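Local coordinates for mannosylglycerate hydrolase MGH1-like glycoside hydrolase domain-containing protein (Thermus thermophilus, PDB 2Z07), which probably hydrolyses mannosylglycerate, a compatible solute of thermophiles, to mannose and glycerate, and glucosylglycerate with similar efficiency, at residues Q31-S36 with G100-P105. Numbering follows the deposited sequence.
Sequences QWLWDS and GITQPP
Trp-34, in the first turn of helix 33-43, lies nearest Pro-104 of the loop leading to helix 107-117, their CA atoms 6.0 Å apart, while Trp-32 occupies the N-cap position. A chi1 of -157° turns CG of Trp-34 away from its own backbone N and lays the indole against Pro-104, whose CB rests over the five-membered ring, 3.5 Å from its centroid, in a CH-pi contact; the rigid, apolar proline suits this electron-rich face. Leucine suits position 33 by offering an apolar branch to the loop: Leu-33 CD2 packs 3.6 Å from Thr-102 OG1, a hydroxyl hydrogen-bonded to Leu-69 O. Gln-103 supplies an amide that can both accept and donate. Its OE1 sits 3.8 Å from Trp-32 CE3 at the ring edge and accepts hydrogen bonds from two waters: one also accepts from Trp-34 N, the other donates to Asp-35 OD1. Its NE2 hydrogen-bonds to Trp-160 O, and together these partners probably hold the amide's orientation. Were Trp-34 replaced by an alanine, Pro-104 would probably lose its aromatic partner and a gap open beside the loop. Since Trp-32, Leu-33, Trp-34, Asp-35 and Gln-103 probably all bind substrate, apolar packing and a water-bridged amide together appear to shape this part of the substrate pocket.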
ATOM      1  N   GLN A  31      11.635   2.378  10.222  1.00 29.79           N
ATOM      2  CA  GLN A  31      11.312   2.367   8.806  1.00 29.20           C
ATOM      3  C   GLN A  31      10.072   1.526   8.530  1.00 29.73           C
ATOM      4  O   GLN A  31       9.901   0.447   9.103  1.00 30.23           O
ATOM      5  CB  GLN A  31      12.497   1.835   8.000  1.00 28.16           C
ATOM      6  CG  GLN A  31      12.200   1.604   6.530  1.00 27.21           C
ATOM      7  CD  GLN A  31      13.449   1.304   5.727  1.00 26.57           C
ATOM      8  OE1 GLN A  31      14.383   0.688   6.228  1.00 28.69           O
ATOM      9  NE2 GLN A  31      13.466   1.730   4.469  1.00 27.81           N
ATOM     10  N   TRP A  32       9.211   2.033   7.651  1.00 28.72           N
ATOM     11  CA  TRP A  32       7.981   1.343   7.279  1.00 29.01           C
ATOM     12  C   TRP A  32       8.029   0.837   5.841  1.00 28.95           C
ATOM     13  O   TRP A  32       8.447   1.555   4.930  1.00 29.64           O
ATOM     14  CB  TRP A  32       6.782   2.273   7.447  1.00 30.07           C
ATOM     15  CG  TRP A  32       6.421   2.543   8.866  1.00 29.78           C
ATOM     16  CD1 TRP A  32       7.213   3.112   9.828  1.00 28.99           C
ATOM     17  CD2 TRP A  32       5.160   2.276   9.488  1.00 31.38           C
ATOM     18  NE1 TRP A  32       6.514   3.219  11.012  1.00 30.32           N
ATOM     19  CE2 TRP A  32       5.253   2.711  10.829  1.00 31.79           C
ATOM     20  CE3 TRP A  32       3.958   1.710   9.038  1.00 32.32           C
ATOM     21  CZ2 TRP A  32       4.187   2.597  11.729  1.00 33.98           C
ATOM     22  CZ3 TRP A  32       2.898   1.596   9.933  1.00 35.02           C
ATOM     23  CH2 TRP A  32       3.022   2.039  11.265  1.00 34.73           C
ATOM     24  N   LEU A  33       7.585  -0.401   5.652  1.00 30.14           N
ATOM     25  CA  LEU A  33       7.570  -1.053   4.347  1.00 29.62           C
ATOM     26  C   LEU A  33       6.777  -0.291   3.287  1.00 29.24           C
ATOM     27  O   LEU A  33       7.330   0.124   2.268  1.00 27.85           O
ATOM     28  CB  LEU A  33       7.000  -2.472   4.490  1.00 29.63           C
ATOM     29  CG  LEU A  33       6.577  -3.238   3.230  1.00 30.88           C
ATOM     30  CD1 LEU A  33       7.783  -3.515   2.349  1.00 33.43           C
ATOM     31  CD2 LEU A  33       5.912  -4.541   3.637  1.00 30.75           C
ATOM     32  N   TRP A  34       5.485  -0.108   3.527  1.00 26.67           N
ATOM     33  CA  TRP A  34       4.635   0.576   2.560  1.00 26.08           C
ATOM     34  C   TRP A  34       5.117   2.005   2.296  1.00 26.02           C
ATOM     35  O   TRP A  34       5.311   2.403   1.143  1.00 25.62           O
ATOM     36  CB  TRP A  34       3.181   0.572   3.054  1.00 26.20           C
ATOM     37  CG  TRP A  34       2.156   0.732   1.962  1.00 25.45           C
ATOM     38  CD1 TRP A  34       2.321   0.447   0.634  1.00 26.34           C
ATOM     39  CD2 TRP A  34       0.790   1.150   2.115  1.00 25.82           C
ATOM     40  NE1 TRP A  34       1.142   0.659  -0.049  1.00 27.77           N
ATOM     41  CE2 TRP A  34       0.187   1.089   0.836  1.00 26.24           C
ATOM     42  CE3 TRP A  34       0.016   1.566   3.207  1.00 25.92           C
ATOM     43  CZ2 TRP A  34      -1.154   1.429   0.621  1.00 24.65           C
ATOM     44  CZ3 TRP A  34      -1.321   1.903   2.991  1.00 24.06           C
ATOM     45  CH2 TRP A  34      -1.889   1.831   1.708  1.00 24.54           C
ATOM     46  N   ASP A  35       5.324   2.763   3.367  1.00 25.27           N
ATOM     47  CA  ASP A  35       5.774   4.146   3.265  1.00 23.42           C
ATOM     48  C   ASP A  35       7.087   4.316   2.504  1.00 23.42           C
ATOM     49  O   ASP A  35       7.184   5.187   1.632  1.00 22.17           O
ATOM     50  CB  ASP A  35       5.915   4.762   4.661  1.00 23.16           C
ATOM     51  CG  ASP A  35       4.607   4.780   5.424  1.00 23.37           C
ATOM     52  OD1 ASP A  35       4.101   3.688   5.758  1.00 22.22           O
ATOM     53  OD2 ASP A  35       4.083   5.887   5.681  1.00 22.58           O
ATOM     54  N   SER A  36       8.089   3.498   2.835  1.00 21.61           N
ATOM     55  CA  SER A  36       9.401   3.579   2.181  1.00 22.23           C
ATOM     56  C   SER A  36       9.350   3.334   0.685  1.00 21.26           C
ATOM     57  O   SER A  36      10.174   3.861  -0.058  1.00 21.99           O
ATOM     58  CB  SER A  36      10.390   2.594   2.813  1.00 25.23           C
ATOM     59  OG  SER A  36      10.864   3.075   4.061  1.00 27.43           O
ATOM     60  N   GLY A 100       5.955  -8.343  13.300  1.00 32.56           N
ATOM     61  CA  GLY A 100       5.740  -9.722  12.882  1.00 31.36           C
ATOM     62  C   GLY A 100       4.670  -9.871  11.811  1.00 32.15           C
ATOM     63  O   GLY A 100       4.230 -10.986  11.501  1.00 32.56           O
ATOM     64  N   ILE A 101       4.244  -8.742  11.251  1.00 28.81           N
ATOM     65  CA  ILE A 101       3.224  -8.727  10.209  1.00 29.32           C
ATOM     66  C   ILE A 101       3.737  -7.940   9.007  1.00 27.20           C
ATOM     67  O   ILE A 101       4.779  -7.289   9.085  1.00 26.66           O
ATOM     68  CB  ILE A 101       1.919  -8.085  10.720  1.00 30.24           C
ATOM     69  CG1 ILE A 101       2.205  -6.678  11.249  1.00 29.92           C
ATOM     70  CG2 ILE A 101       1.308  -8.955  11.811  1.00 31.47           C
ATOM     71  CD1 ILE A 101       0.972  -5.918  11.670  1.00 30.60           C
ATOM     72  N   THR A 102       3.010  -7.994   7.897  1.00 26.49           N
ATOM     73  CA  THR A 102       3.444  -7.291   6.695  1.00 25.15           C
ATOM     74  C   THR A 102       2.476  -6.150   6.343  1.00 24.86           C
ATOM     75  O   THR A 102       1.645  -5.767   7.169  1.00 24.88           O
ATOM     76  CB  THR A 102       3.575  -8.299   5.511  1.00 24.53           C
ATOM     77  OG1 THR A 102       4.300  -7.695   4.433  1.00 24.50           O
ATOM     78  CG2 THR A 102       2.196  -8.747   5.016  1.00 21.71           C
ATOM     79  N   GLN A 103       2.616  -5.590   5.143  1.00 23.58           N
ATOM     80  CA  GLN A 103       1.740  -4.516   4.651  1.00 24.93           C
ATOM     81  C   GLN A 103       1.728  -4.548   3.116  1.00 23.57           C
ATOM     82  O   GLN A 103       2.489  -5.301   2.508  1.00 22.86           O
ATOM     83  CB  GLN A 103       2.179  -3.136   5.177  1.00 26.35           C
ATOM     84  CG  GLN A 103       1.647  -2.830   6.585  1.00 27.76           C
ATOM     85  CD  GLN A 103       1.374  -1.346   6.852  1.00 30.57           C
ATOM     86  OE1 GLN A 103       2.164  -0.470   6.493  1.00 29.00           O
ATOM     87  NE2 GLN A 103       0.255  -1.068   7.511  1.00 31.09           N
ATOM     88  N   PRO A 104       0.863  -3.740   2.471  1.00 23.43           N
ATOM     89  CA  PRO A 104       0.774  -3.713   1.004  1.00 22.94           C
ATOM     90  C   PRO A 104       2.121  -3.792   0.285  1.00 23.31           C
ATOM     91  O   PRO A 104       2.992  -2.944   0.481  1.00 24.80           O
ATOM     92  CB  PRO A 104       0.031  -2.412   0.732  1.00 23.44           C
ATOM     93  CG  PRO A 104      -0.909  -2.338   1.913  1.00 24.21           C
ATOM     94  CD  PRO A 104       0.003  -2.694   3.061  1.00 23.17           C
ATOM     95  N   PRO A 105       2.301  -4.825  -0.561  1.00 21.53           N
ATOM     96  CA  PRO A 105       3.528  -5.064  -1.329  1.00 20.48           C
ATOM     97  C   PRO A 105       3.642  -4.257  -2.625  1.00 20.10           C
ATOM     98  O   PRO A 105       3.681  -4.820  -3.717  1.00 18.99           O
ATOM     99  CB  PRO A 105       3.471  -6.563  -1.583  1.00 20.40           C
ATOM    100  CG  PRO A 105       2.006  -6.773  -1.838  1.00 22.15           C
ATOM    101  CD  PRO A 105       1.344  -5.932  -0.748  1.00 22.40           C
TER
HETATM  102  O   HOH W   1       4.747  -0.539   6.294  1.00 25.83           O
HETATM  103  O   HOH W   2       1.976   2.534   6.468  1.00 30.21           O